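Local coordinates for Rho GTPase-activating protein 5 (Homo sapiens, PDB 5U4V), which probably stimulates GTP hydrolysis by Rho-family GTPases and contains pseudoGTPase domains, of which this chain is the first (pG1), at residues K8-I13 with D46-D51; G70-F75 with Q161-V166; N106-L111 with E168-N173. One frame throughout, in Å; residues are numbered along the deposited sequence.

In the fold
The three contacts follow one sheet of a G-domain-like fold and the helix that covers it. Contact 1 pairs strands 8-14 and 41-50. Contact 2 sets the next strand, 69-75, against helix 156-173, and contact 3 joins the lead-in to strand 109-114 to residues 168-173 of that helix. Contacts 1 and 2 have centres about 10 Å apart and meet through the sheet, where F12 O lies 2.8 Å from F72 N, a probable hydrogen bond. Contacts 2 and 3 are about 9 Å apart between centres and meet where C71 N lies 2.6 Å from P108 O. Contacts 1 and 3, about 14 Å apart between centres, do not touch.

Contact 1 (K8-I13 with D46-D51); sequences KVNLFI and DLRPVD
D46 opens the pairing by giving its N-H to V9, with D46 N 3.0 Å from V9 O in an almost straight bond. D46 O then takes the N-H of L11. The carboxylate swings toward K8. A salt bridge from K8 NZ to D46 OD2 is possible, but that oxygen is too close to the lysine chain in the model and the pair is doubtful. L47 lies on the other face of the sheet, beside L11 and pointing the same way. L47 CD2 is 3.6 Å from L11 CD1, and it also touches I13 CD1. L47 continues onto I27 of helix 19-28. This is parallel pairing inside the mixed sheet of a Ras-like G domain, with strand order 2-3-1-4-5-6. R48 bonds strand 8-13 twice through its backbone, R48 N to L11 O and I13 N to R48 O. Its CG is anti to the carbonyl carbon (chi1 -66°), and the extended chain runs alongside F12. R48 CD comes within 3.8 Å of F12 CE1, and the guanidinium is turned 81° from the ring. N10 OD1 stands over the centre of one guanidinium face, 3.4 Å above its plane. P49 has no N-H to give; its CA approaches I13 O, and its ring rests on A24. V50 N supplies the last bond, 2.9 Å from I13 O, while V50 CG1 meets F12 CD1 at 4.0 Å.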
ATOM      1  N   LYS A   8       6.621  13.804   7.547  1.00 72.31           N
ATOM      2  CA  LYS A   8       5.312  13.296   7.831  1.00 66.37           C
ATOM      3  C   LYS A   8       4.776  12.804   6.519  1.00 64.55           C
ATOM      4  O   LYS A   8       4.803  13.525   5.542  1.00 64.40           O
ATOM      5  CB  LYS A   8       4.411  14.377   8.362  1.00 65.26           C
ATOM      6  CG  LYS A   8       2.977  13.897   8.546  1.00 61.68           C
ATOM      7  CD  LYS A   8       2.199  14.842   9.445  1.00 61.46           C
ATOM      8  CE  LYS A   8       1.011  14.154  10.069  1.00 59.47           C
ATOM      9  NZ  LYS A   8       0.730  14.639  11.447  1.00 61.28           N
ATOM     10  N   VAL A   9       4.316  11.566   6.496  1.00 60.64           N
ATOM     11  CA  VAL A   9       3.850  11.010   5.260  1.00 60.06           C
ATOM     12  C   VAL A   9       2.415  10.574   5.414  1.00 57.18           C
ATOM     13  O   VAL A   9       2.050   9.986   6.411  1.00 55.26           O
ATOM     14  CB  VAL A   9       4.730   9.837   4.817  1.00 59.08           C
ATOM     15  CG1 VAL A   9       4.255   9.288   3.473  1.00 57.32           C
ATOM     16  CG2 VAL A   9       6.179  10.282   4.731  1.00 61.06           C
ATOM     17  N   ASN A  10       1.601  10.918   4.446  1.00 57.85           N
ATOM     18  CA  ASN A  10       0.207  10.537   4.494  1.00 59.20           C
ATOM     19  C   ASN A  10       0.045   9.248   3.765  1.00 58.38           C
ATOM     20  O   ASN A  10       0.094   9.226   2.550  1.00 57.10           O
ATOM     21  CB  ASN A  10      -0.649  11.598   3.839  1.00 60.84           C
ATOM     22  CG  ASN A  10      -1.310  12.497   4.864  1.00 60.87           C
ATOM     23  OD1 ASN A  10      -1.842  12.003   5.838  1.00 59.25           O
ATOM     24  ND2 ASN A  10      -1.304  13.818   4.633  1.00 63.93           N
ATOM     25  N   LEU A  11      -0.138   8.160   4.481  1.00 56.14           N
ATOM     26  CA  LEU A  11      -0.205   6.888   3.804  1.00 56.37           C
ATOM     27  C   LEU A  11      -1.591   6.374   3.751  1.00 53.68           C
ATOM     28  O   LEU A  11      -2.072   5.785   4.716  1.00 54.04           O
ATOM     29  CB  LEU A  11       0.653   5.862   4.508  1.00 58.94           C
ATOM     30  CG  LEU A  11       1.926   5.569   3.767  1.00 61.99           C
ATOM     31  CD1 LEU A  11       2.802   4.636   4.599  1.00 63.26           C
ATOM     32  CD2 LEU A  11       1.489   4.906   2.478  1.00 63.41           C
ATOM     33  N   PHE A  12      -2.234   6.560   2.625  1.00 52.96           N
ATOM     34  CA  PHE A  12      -3.534   5.963   2.429  1.00 52.16           C
ATOM     35  C   PHE A  12      -3.398   4.456   2.184  1.00 51.00           C
ATOM     36  O   PHE A  12      -2.371   3.971   1.665  1.00 50.25           O
ATOM     37  CB  PHE A  12      -4.254   6.631   1.261  1.00 53.53           C
ATOM     38  CG  PHE A  12      -4.440   8.124   1.426  1.00 55.18           C
ATOM     39  CD1 PHE A  12      -5.561   8.629   2.088  1.00 54.34           C
ATOM     40  CD2 PHE A  12      -3.514   9.027   0.886  1.00 57.24           C
ATOM     41  CE1 PHE A  12      -5.754  10.007   2.227  1.00 56.32           C
ATOM     42  CE2 PHE A  12      -3.706  10.407   0.999  1.00 59.50           C
ATOM     43  CZ  PHE A  12      -4.831  10.900   1.670  1.00 58.48           C
ATOM     44  N   ILE A  13      -4.429   3.717   2.594  1.00 47.04           N
ATOM     45  CA  ILE A  13      -4.439   2.273   2.462  1.00 44.90           C
ATOM     46  C   ILE A  13      -5.801   1.826   1.933  1.00 43.89           C
ATOM     47  O   ILE A  13      -6.832   1.976   2.633  1.00 40.92           O
ATOM     48  CB  ILE A  13      -4.144   1.529   3.797  1.00 43.94           C
ATOM     49  CG1 ILE A  13      -2.725   1.802   4.296  1.00 45.49           C
ATOM     50  CG2 ILE A  13      -4.342   0.028   3.622  1.00 43.57           C
ATOM     51  CD1 ILE A  13      -2.439   1.272   5.715  1.00 44.56           C
ATOM     52  N   ASP A  46       0.896   8.870   8.943  1.00 54.04           N
ATOM     53  CA  ASP A  46      -0.537   8.896   9.177  1.00 56.63           C
ATOM     54  C   ASP A  46      -1.185   7.888   8.276  1.00 55.01           C
ATOM     55  O   ASP A  46      -1.448   8.154   7.114  1.00 59.91           O
ATOM     56  CB  ASP A  46      -1.115  10.307   8.932  1.00 63.88           C
ATOM     57  CG  ASP A  46      -0.716  11.305   9.998  1.00 68.29           C
ATOM     58  OD1 ASP A  46      -0.136  10.938  11.044  1.00 67.66           O
ATOM     59  OD2 ASP A  46      -0.982  12.504   9.790  1.00 77.83           O
ATOM     60  N   LEU A  47      -1.508   6.735   8.833  1.00 53.04           N
ATOM     61  CA  LEU A  47      -2.153   5.682   8.074  1.00 51.51           C
ATOM     62  C   LEU A  47      -3.646   5.870   8.027  1.00 51.75           C
ATOM     63  O   LEU A  47      -4.346   5.799   9.038  1.00 49.70           O
ATOM     64  CB  LEU A  47      -1.798   4.308   8.630  1.00 49.98           C
ATOM     65  CG  LEU A  47      -0.283   4.104   8.482  1.00 51.38           C
ATOM     66  CD1 LEU A  47       0.163   2.846   9.202  1.00 54.80           C
ATOM     67  CD2 LEU A  47       0.219   4.134   7.037  1.00 54.54           C
ATOM     68  N   ARG A  48      -4.141   6.100   6.823  1.00 53.83           N
ATOM     69  CA  ARG A  48      -5.551   6.333   6.618  1.00 54.17           C
ATOM     70  C   ARG A  48      -6.146   5.252   5.745  1.00 52.42           C
ATOM     71  O   ARG A  48      -6.062   5.336   4.522  1.00 54.66           O
ATOM     72  CB  ARG A  48      -5.734   7.673   5.933  1.00 58.38           C
ATOM     73  CG  ARG A  48      -5.327   8.870   6.754  1.00 63.36           C
ATOM     74  CD  ARG A  48      -5.663  10.154   6.027  1.00 70.86           C
ATOM     75  NE  ARG A  48      -5.234  11.296   6.808  1.00 76.62           N
ATOM     76  CZ  ARG A  48      -5.254  12.561   6.379  1.00 85.46           C
ATOM     77  NH1 ARG A  48      -5.704  12.877   5.166  1.00 87.34           N
ATOM     78  NH2 ARG A  48      -4.827  13.534   7.175  1.00 89.69           N
ATOM     79  N   PRO A  49      -6.808   4.260   6.341  1.00 51.22           N
ATOM     80  CA  PRO A  49      -7.543   3.271   5.522  1.00 51.41           C
ATOM     81  C   PRO A  49      -8.766   3.898   4.901  1.00 55.29           C
ATOM     82  O   PRO A  49      -9.385   4.741   5.514  1.00 59.77           O
ATOM     83  CB  PRO A  49      -7.963   2.184   6.525  1.00 46.68           C
ATOM     84  CG  PRO A  49      -7.242   2.484   7.760  1.00 45.55           C
ATOM     85  CD  PRO A  49      -6.901   3.948   7.770  1.00 49.00           C
ATOM     86  N   VAL A  50      -9.092   3.493   3.687  1.00 59.18           N
ATOM     87  CA  VAL A  50     -10.127   4.150   2.900  1.00 63.59           C
ATOM     88  C   VAL A  50     -11.069   3.167   2.232  1.00 64.72           C
ATOM     89  O   VAL A  50     -10.681   2.055   1.881  1.00 61.37           O
ATOM     90  CB  VAL A  50      -9.508   5.018   1.790  1.00 67.09           C
ATOM     91  CG1 VAL A  50      -8.817   6.245   2.371  1.00 69.63           C
ATOM     92  CG2 VAL A  50      -8.542   4.213   0.942  1.00 65.93           C
ATOM     93  N   ASP A  51     -12.308   3.562   2.010  1.00 69.73           N
ATOM     94  CA  ASP A  51     -13.108   2.762   1.096  1.00 73.29           C
ATOM     95  C   ASP A  51     -13.950   3.657   0.195  1.00 78.93           C
ATOM     96  O   ASP A  51     -14.035   4.856   0.448  1.00 80.53           O
ATOM     97  CB  ASP A  51     -13.960   1.780   1.872  1.00 75.22           C
ATOM     98  CG  ASP A  51     -14.256   0.523   1.091  1.00 77.38           C
ATOM     99  OD1 ASP A  51     -14.598   0.637  -0.115  1.00 82.55           O
ATOM    100  OD2 ASP A  51     -14.185  -0.570   1.685  1.00 75.44           O
TER

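Contact 2 (G70-F75 with Q161-V166); sequences GCFCVF and QALRGV
F72 turns CG anti to its carbonyl carbon (chi1 -84°), which sends the ring from strand 70-75 across to helix 161-166. With CG1 anti to its N (chi1 173°), V166 points CG1 to G70 and CG2 to the F72 ring. V166 CG1 lies 4.0 Å from G70 CA. The missing side chain at G70 leaves room for that methyl. The far end of the ring lies with A162 CB on one side of its plane and L163 CD2 and V166 CG2 on the other. F72 CZ is 3.8 Å from A162 CB. On the L163 side, F72 CZ is 3.6 Å from L163 CD2, and these two side chains cross at about a right angle. F72 CE1 meets V166 CG2 at 3.3 Å. A162 O lies at the ring edge, in its plane, 3.2 Å from F72 CE1. That oxygen already accepts the N-H of V166 in the helix. The N-to-C directions of segments 70-75 and 161-166 differ by 145°, and their axes come within 9.3 Å. This is a central strand of the G-domain sheet facing the C-terminal helix, which shares its side of the sheet with helix 19-28. F72 also touches L23 of that helix, I13 and I112. With an alanine here, the ring would be lost, which is likely to open a gap between strand and helix and leave A162, L163 and V166 without their shared partner. Away from the strand, R164 makes a salt bridge to D39 through NH2.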
ATOM      1  N   GLY A  70       1.404   8.713  -0.220  1.00 57.20           N
ATOM      2  CA  GLY A  70       1.500   7.549  -1.079  1.00 55.13           C
ATOM      3  C   GLY A  70       0.345   6.631  -0.727  1.00 52.68           C
ATOM      4  O   GLY A  70      -0.444   6.927   0.189  1.00 50.94           O
ATOM      5  N   CYS A  71       0.253   5.505  -1.416  1.00 60.79           N
ATOM      6  CA  CYS A  71      -0.901   4.648  -1.231  1.00 58.28           C
ATOM      7  C   CYS A  71      -0.614   3.153  -1.235  1.00 54.91           C
ATOM      8  O   CYS A  71      -0.296   2.578  -2.262  1.00 54.64           O
ATOM      9  CB  CYS A  71      -1.950   5.002  -2.271  1.00 58.05           C
ATOM     10  SG  CYS A  71      -3.461   4.046  -2.085  1.00 60.67           S
ATOM     11  N   PHE A  72      -0.747   2.540  -0.067  1.00 54.39           N
ATOM     12  CA  PHE A  72      -0.786   1.088   0.056  1.00 50.83           C
ATOM     13  C   PHE A  72      -2.046   0.485  -0.521  1.00 47.57           C
ATOM     14  O   PHE A  72      -3.142   0.966  -0.257  1.00 46.96           O
ATOM     15  CB  PHE A  72      -0.684   0.664   1.507  1.00 52.95           C
ATOM     16  CG  PHE A  72       0.707   0.595   2.019  1.00 54.78           C
ATOM     17  CD1 PHE A  72       1.789   0.666   1.147  1.00 54.89           C
ATOM     18  CD2 PHE A  72       0.936   0.427   3.387  1.00 56.94           C
ATOM     19  CE1 PHE A  72       3.091   0.599   1.638  1.00 58.07           C
ATOM     20  CE2 PHE A  72       2.247   0.364   3.885  1.00 58.80           C
ATOM     21  CZ  PHE A  72       3.323   0.445   3.006  1.00 59.54           C
ATOM     22  N   CYS A  73      -1.885  -0.568  -1.324  1.00 45.05           N
ATOM     23  CA  CYS A  73      -3.039  -1.293  -1.833  1.00 43.25           C
ATOM     24  C   CYS A  73      -2.903  -2.766  -1.516  1.00 41.99           C
ATOM     25  O   CYS A  73      -1.988  -3.440  -1.988  1.00 42.02           O
ATOM     26  CB  CYS A  73      -3.210  -1.063  -3.342  1.00 43.71           C
ATOM     27  SG  CYS A  73      -3.140   0.674  -3.855  1.00 47.50           S
ATOM     28  N   VAL A  74      -3.826  -3.255  -0.709  1.00 41.24           N
ATOM     29  CA  VAL A  74      -3.785  -4.585  -0.103  1.00 39.53           C
ATOM     30  C   VAL A  74      -4.966  -5.376  -0.670  1.00 39.72           C
ATOM     31  O   VAL A  74      -6.055  -4.860  -0.847  1.00 39.18           O
ATOM     32  CB  VAL A  74      -3.923  -4.519   1.452  1.00 40.58           C
ATOM     33  CG1 VAL A  74      -3.608  -5.838   2.142  1.00 40.10           C
ATOM     34  CG2 VAL A  74      -3.081  -3.422   2.005  1.00 42.32           C
ATOM     35  N   PHE A  75      -4.713  -6.640  -0.955  1.00 40.99           N
ATOM     36  CA  PHE A  75      -5.705  -7.572  -1.467  1.00 42.08           C
ATOM     37  C   PHE A  75      -5.269  -8.978  -1.047  1.00 43.75           C
ATOM     38  O   PHE A  75      -4.057  -9.230  -0.834  1.00 41.44           O
ATOM     39  CB  PHE A  75      -5.810  -7.462  -3.000  1.00 41.20           C
ATOM     40  CG  PHE A  75      -4.549  -7.826  -3.724  1.00 40.86           C
ATOM     41  CD1 PHE A  75      -3.477  -6.932  -3.782  1.00 38.97           C
ATOM     42  CD2 PHE A  75      -4.389  -9.117  -4.294  1.00 40.58           C
ATOM     43  CE1 PHE A  75      -2.306  -7.311  -4.413  1.00 39.90           C
ATOM     44  CE2 PHE A  75      -3.212  -9.460  -4.911  1.00 39.53           C
ATOM     45  CZ  PHE A  75      -2.188  -8.561  -4.989  1.00 39.15           C
ATOM     46  N   GLN A 161       9.432  -3.667   4.059  1.00 38.17           N
ATOM     47  CA  GLN A 161       9.781  -3.586   2.665  1.00 38.49           C
ATOM     48  C   GLN A 161       8.772  -2.722   1.934  1.00 36.93           C
ATOM     49  O   GLN A 161       9.142  -1.844   1.161  1.00 36.23           O
ATOM     50  CB  GLN A 161       9.814  -4.979   2.022  1.00 40.88           C
ATOM     51  CG  GLN A 161      11.010  -5.842   2.374  1.00 43.10           C
ATOM     52  CD  GLN A 161      10.887  -7.260   1.777  1.00 46.01           C
ATOM     53  OE1 GLN A 161      10.006  -7.537   0.934  1.00 43.30           O
ATOM     54  NE2 GLN A 161      11.787  -8.174   2.196  1.00 49.15           N
ATOM     55  N   ALA A 162       7.501  -3.010   2.185  1.00 37.56           N
ATOM     56  CA  ALA A 162       6.376  -2.251   1.620  1.00 38.65           C
ATOM     57  C   ALA A 162       6.497  -0.787   1.976  1.00 38.34           C
ATOM     58  O   ALA A 162       6.250   0.089   1.131  1.00 37.80           O
ATOM     59  CB  ALA A 162       5.058  -2.794   2.160  1.00 38.35           C
ATOM     60  N   LEU A 163       6.866  -0.543   3.233  1.00 37.83           N
ATOM     61  CA  LEU A 163       7.020   0.811   3.747  1.00 38.42           C
ATOM     62  C   LEU A 163       8.186   1.521   3.090  1.00 40.40           C
ATOM     63  O   LEU A 163       8.044   2.679   2.673  1.00 40.52           O
ATOM     64  CB  LEU A 163       7.188   0.803   5.242  1.00 39.69           C
ATOM     65  CG  LEU A 163       5.878   0.693   6.016  1.00 40.84           C
ATOM     66  CD1 LEU A 163       6.219   0.427   7.495  1.00 42.85           C
ATOM     67  CD2 LEU A 163       5.012   1.965   5.842  1.00 38.67           C
ATOM     68  N   ARG A 164       9.314   0.821   2.938  1.00 41.64           N
ATOM     69  CA  ARG A 164      10.417   1.446   2.272  1.00 43.71           C
ATOM     70  C   ARG A 164      10.171   1.603   0.785  1.00 42.65           C
ATOM     71  O   ARG A 164      10.686   2.526   0.157  1.00 43.83           O
ATOM     72  CB  ARG A 164      11.726   0.777   2.613  1.00 48.36           C
ATOM     73  CG  ARG A 164      11.896  -0.623   2.107  1.00 51.56           C
ATOM     74  CD  ARG A 164      13.333  -1.061   2.351  1.00 55.52           C
ATOM     75  NE  ARG A 164      13.636  -1.201   3.759  1.00 55.64           N
ATOM     76  CZ  ARG A 164      13.500  -2.317   4.456  1.00 59.27           C
ATOM     77  NH1 ARG A 164      13.067  -3.429   3.893  1.00 57.28           N
ATOM     78  NH2 ARG A 164      13.851  -2.330   5.743  1.00 66.82           N
ATOM     79  N   GLY A 165       9.321   0.738   0.234  1.00 39.92           N
ATOM     80  CA  GLY A 165       8.822   0.934  -1.111  1.00 39.19           C
ATOM     81  C   GLY A 165       8.239   2.347  -1.286  1.00 41.52           C
ATOM     82  O   GLY A 165       8.782   3.154  -2.071  1.00 42.60           O
ATOM     83  N   VAL A 166       7.163   2.648  -0.559  1.00 38.78           N
ATOM     84  CA  VAL A 166       6.453   3.918  -0.697  1.00 40.93           C
ATOM     85  C   VAL A 166       7.363   5.091  -0.380  1.00 44.34           C
ATOM     86  O   VAL A 166       7.390   6.046  -1.126  1.00 43.15           O
ATOM     87  CB  VAL A 166       5.197   4.013   0.206  1.00 40.60           C
ATOM     88  CG1 VAL A 166       4.583   5.396   0.154  1.00 43.93           C
ATOM     89  CG2 VAL A 166       4.164   3.046  -0.256  1.00 37.56           C
TER

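Contact 3 (N106-L111 with E168-N173); sequences NLPFTL and ESVKHN
N173, late in the C-terminal helix, reaches the backbone of N106. Its ND2 donates to the carbonyl oxygen, N106 O, with an N-H...O angle of 147°. The same nitrogen passes close to the N106 side chain, N173 ND2 being 3.5 Å from N106 CB. The two amides do not stack; their planes are 75° apart and the side chains cross at a slant. P108 fills the middle of the contact. Its ring presents CG to V170, and P108 CG is 3.8 Å from V170 CG2. V170 holds CG1 anti to its N (chi1 174°), which leaves CG2 anti to the carbonyl carbon and facing the proline. P108 CB lies 4.1 Å from S169 CB. P108 CG is also 3.9 Å from N173 ND2. The hydroxyl of S169 is used within the helix, bonded to G165 O. Backbone bonding from N173 N to S169 O, 3.0 Å apart, sets these two residues one turn apart on the same helix side. P108 is placed by an inverse gamma turn centred on it. V170 touches P68 too. Beyond P108 the chain enters strand 109-114, and T110 pairs with C71 and C73 of strand 69-75. Here the C-terminal helix of a Ras-like G domain packs on, and bonds to, the lead-in of the fifth strand, at the sheet end opposite the usual nucleotide side.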
ATOM      1  N   ASN A 106       3.022   9.959 -10.839  1.00 66.59           N
ATOM      2  CA  ASN A 106       3.992   9.879  -9.764  1.00 63.02           C
ATOM      3  C   ASN A 106       3.411   9.568  -8.430  1.00 58.57           C
ATOM      4  O   ASN A 106       4.107   9.733  -7.441  1.00 56.80           O
ATOM      5  CB  ASN A 106       4.744  11.180  -9.663  1.00 67.84           C
ATOM      6  CG  ASN A 106       5.590  11.414 -10.853  1.00 71.88           C
ATOM      7  OD1 ASN A 106       6.482  10.616 -11.165  1.00 70.06           O
ATOM      8  ND2 ASN A 106       5.316  12.507 -11.550  1.00 77.74           N
ATOM      9  N   LEU A 107       2.151   9.133  -8.388  1.00 58.27           N
ATOM     10  CA  LEU A 107       1.518   8.863  -7.111  1.00 56.29           C
ATOM     11  C   LEU A 107       2.000   7.523  -6.541  1.00 51.67           C
ATOM     12  O   LEU A 107       1.661   6.482  -7.069  1.00 51.34           O
ATOM     13  CB  LEU A 107       0.009   8.899  -7.215  1.00 55.91           C
ATOM     14  CG  LEU A 107      -0.600   8.797  -5.821  1.00 56.06           C
ATOM     15  CD1 LEU A 107      -0.571  10.204  -5.275  1.00 58.59           C
ATOM     16  CD2 LEU A 107      -1.973   8.114  -5.742  1.00 55.89           C
ATOM     17  N   PRO A 108       2.723   7.575  -5.427  1.00 49.52           N
ATOM     18  CA  PRO A 108       3.446   6.422  -4.888  1.00 46.65           C
ATOM     19  C   PRO A 108       2.521   5.307  -4.432  1.00 44.46           C
ATOM     20  O   PRO A 108       2.101   5.248  -3.256  1.00 47.95           O
ATOM     21  CB  PRO A 108       4.193   6.996  -3.678  1.00 47.04           C
ATOM     22  CG  PRO A 108       4.209   8.472  -3.898  1.00 50.18           C
ATOM     23  CD  PRO A 108       2.912   8.778  -4.604  1.00 51.45           C
ATOM     24  N   PHE A 109       2.209   4.422  -5.356  1.00 41.43           N
ATOM     25  CA  PHE A 109       1.441   3.234  -5.010  1.00 40.20           C
ATOM     26  C   PHE A 109       2.418   2.140  -4.522  1.00 37.01           C
ATOM     27  O   PHE A 109       3.597   2.229  -4.783  1.00 40.27           O
ATOM     28  CB  PHE A 109       0.644   2.722  -6.227  1.00 39.68           C
ATOM     29  CG  PHE A 109      -0.583   3.516  -6.576  1.00 42.04           C
ATOM     30  CD1 PHE A 109      -1.752   3.458  -5.777  1.00 42.70           C
ATOM     31  CD2 PHE A 109      -0.631   4.271  -7.752  1.00 44.21           C
ATOM     32  CE1 PHE A 109      -2.907   4.154  -6.148  1.00 45.87           C
ATOM     33  CE2 PHE A 109      -1.790   4.978  -8.116  1.00 47.25           C
ATOM     34  CZ  PHE A 109      -2.928   4.919  -7.321  1.00 47.05           C
ATOM     35  N   THR A 110       1.917   1.149  -3.790  1.00 33.87           N
ATOM     36  CA  THR A 110       2.597  -0.121  -3.550  1.00 31.11           C
ATOM     37  C   THR A 110       1.508  -1.150  -3.333  1.00 31.52           C
ATOM     38  O   THR A 110       0.537  -0.900  -2.568  1.00 32.75           O
ATOM     39  CB  THR A 110       3.560  -0.089  -2.323  1.00 31.38           C
ATOM     40  OG1 THR A 110       4.623   0.822  -2.594  1.00 32.86           O
ATOM     41  CG2 THR A 110       4.185  -1.521  -2.019  1.00 29.02           C
ATOM     42  N   LEU A 111       1.636  -2.271  -4.029  1.00 31.96           N
ATOM     43  CA  LEU A 111       0.642  -3.317  -3.954  1.00 34.97           C
ATOM     44  C   LEU A 111       1.069  -4.347  -2.947  1.00 33.00           C
ATOM     45  O   LEU A 111       2.136  -4.905  -3.067  1.00 29.63           O
ATOM     46  CB  LEU A 111       0.382  -3.977  -5.330  1.00 39.46           C
ATOM     47  CG  LEU A 111      -0.181  -3.060  -6.419  1.00 45.45           C
ATOM     48  CD1 LEU A 111      -0.235  -3.809  -7.755  1.00 47.90           C
ATOM     49  CD2 LEU A 111      -1.562  -2.500  -6.070  1.00 46.07           C
ATOM     50  N   GLU A 168      10.691   5.343  -0.495  1.00 55.55           N
ATOM     51  CA  GLU A 168      11.759   5.586  -1.445  1.00 56.21           C
ATOM     52  C   GLU A 168      11.203   6.198  -2.729  1.00 56.93           C
ATOM     53  O   GLU A 168      11.918   6.933  -3.423  1.00 60.02           O
ATOM     54  CB  GLU A 168      12.540   4.306  -1.745  1.00 58.48           C
ATOM     55  CG  GLU A 168      13.387   3.810  -0.583  1.00 63.54           C
ATOM     56  CD  GLU A 168      14.069   2.442  -0.832  1.00 69.18           C
ATOM     57  OE1 GLU A 168      13.846   1.780  -1.910  1.00 65.11           O
ATOM     58  OE2 GLU A 168      14.834   2.009   0.090  1.00 69.41           O
ATOM     59  N   SER A 169       9.943   5.890  -3.027  1.00 54.94           N
ATOM     60  CA  SER A 169       9.258   6.472  -4.158  1.00 54.92           C
ATOM     61  C   SER A 169       8.929   7.940  -3.888  1.00 53.28           C
ATOM     62  O   SER A 169       9.186   8.796  -4.730  1.00 54.94           O
ATOM     63  CB  SER A 169       7.963   5.721  -4.464  1.00 53.46           C
ATOM     64  OG  SER A 169       8.196   4.415  -4.832  1.00 53.76           O
ATOM     65  N   VAL A 170       8.360   8.196  -2.705  1.00 54.26           N
ATOM     66  CA  VAL A 170       8.105   9.552  -2.180  1.00 52.88           C
ATOM     67  C   VAL A 170       9.390  10.381  -2.228  1.00 54.31           C
ATOM     68  O   VAL A 170       9.399  11.516  -2.719  1.00 56.98           O
ATOM     69  CB  VAL A 170       7.542   9.531  -0.741  1.00 51.96           C
ATOM     70  CG1 VAL A 170       7.435  10.969  -0.183  1.00 53.67           C
ATOM     71  CG2 VAL A 170       6.177   8.846  -0.679  1.00 48.18           C
ATOM     72  N   LYS A 171      10.470   9.796  -1.724  1.00 55.70           N
ATOM     73  CA  LYS A 171      11.774  10.440  -1.736  1.00 55.75           C
ATOM     74  C   LYS A 171      12.206  10.752  -3.166  1.00 56.09           C
ATOM     75  O   LYS A 171      12.768  11.822  -3.396  1.00 55.91           O
ATOM     76  CB  LYS A 171      12.805   9.574  -1.034  1.00 53.69           C
ATOM     77  CG  LYS A 171      14.107  10.279  -0.722  1.00 54.50           C
ATOM     78  CD  LYS A 171      14.857   9.523   0.369  1.00 55.48           C
ATOM     79  CE  LYS A 171      13.943   9.193   1.554  1.00 54.50           C
ATOM     80  NZ  LYS A 171      14.713   8.343   2.493  1.00 55.72           N
ATOM     81  N   HIS A 172      11.920   9.836  -4.104  1.00 55.38           N
ATOM     82  CA  HIS A 172      12.281  10.051  -5.502  1.00 55.32           C
ATOM     83  C   HIS A 172      11.535  11.230  -6.108  1.00 57.44           C
ATOM     84  O   HIS A 172      12.152  12.027  -6.811  1.00 61.72           O
ATOM     85  CB  HIS A 172      12.079   8.794  -6.380  1.00 51.50           C
ATOM     86  CG  HIS A 172      12.454   9.009  -7.824  1.00 48.30           C
ATOM     87  ND1 HIS A 172      13.751   8.922  -8.286  1.00 47.98           N
ATOM     88  CD2 HIS A 172      11.699   9.334  -8.904  1.00 49.65           C
ATOM     89  CE1 HIS A 172      13.783   9.197  -9.579  1.00 49.11           C
ATOM     90  NE2 HIS A 172      12.548   9.448  -9.984  1.00 49.51           N
ATOM     91  N   ASN A 173      10.239  11.352  -5.828  1.00 59.93           N
ATOM     92  CA  ASN A 173       9.425  12.451  -6.394  1.00 63.67           C
ATOM     93  C   ASN A 173       9.900  13.865  -6.041  1.00 67.47           C
ATOM     94  O   ASN A 173       9.603  14.822  -6.771  1.00 75.06           O
ATOM     95  CB  ASN A 173       7.953  12.285  -5.998  1.00 61.35           C
ATOM     96  CG  ASN A 173       7.269  11.151  -6.728  1.00 56.42           C
ATOM     97  OD1 ASN A 173       7.839  10.525  -7.623  1.00 54.37           O
ATOM     98  ND2 ASN A 173       6.015  10.912  -6.379  1.00 56.19           N
TER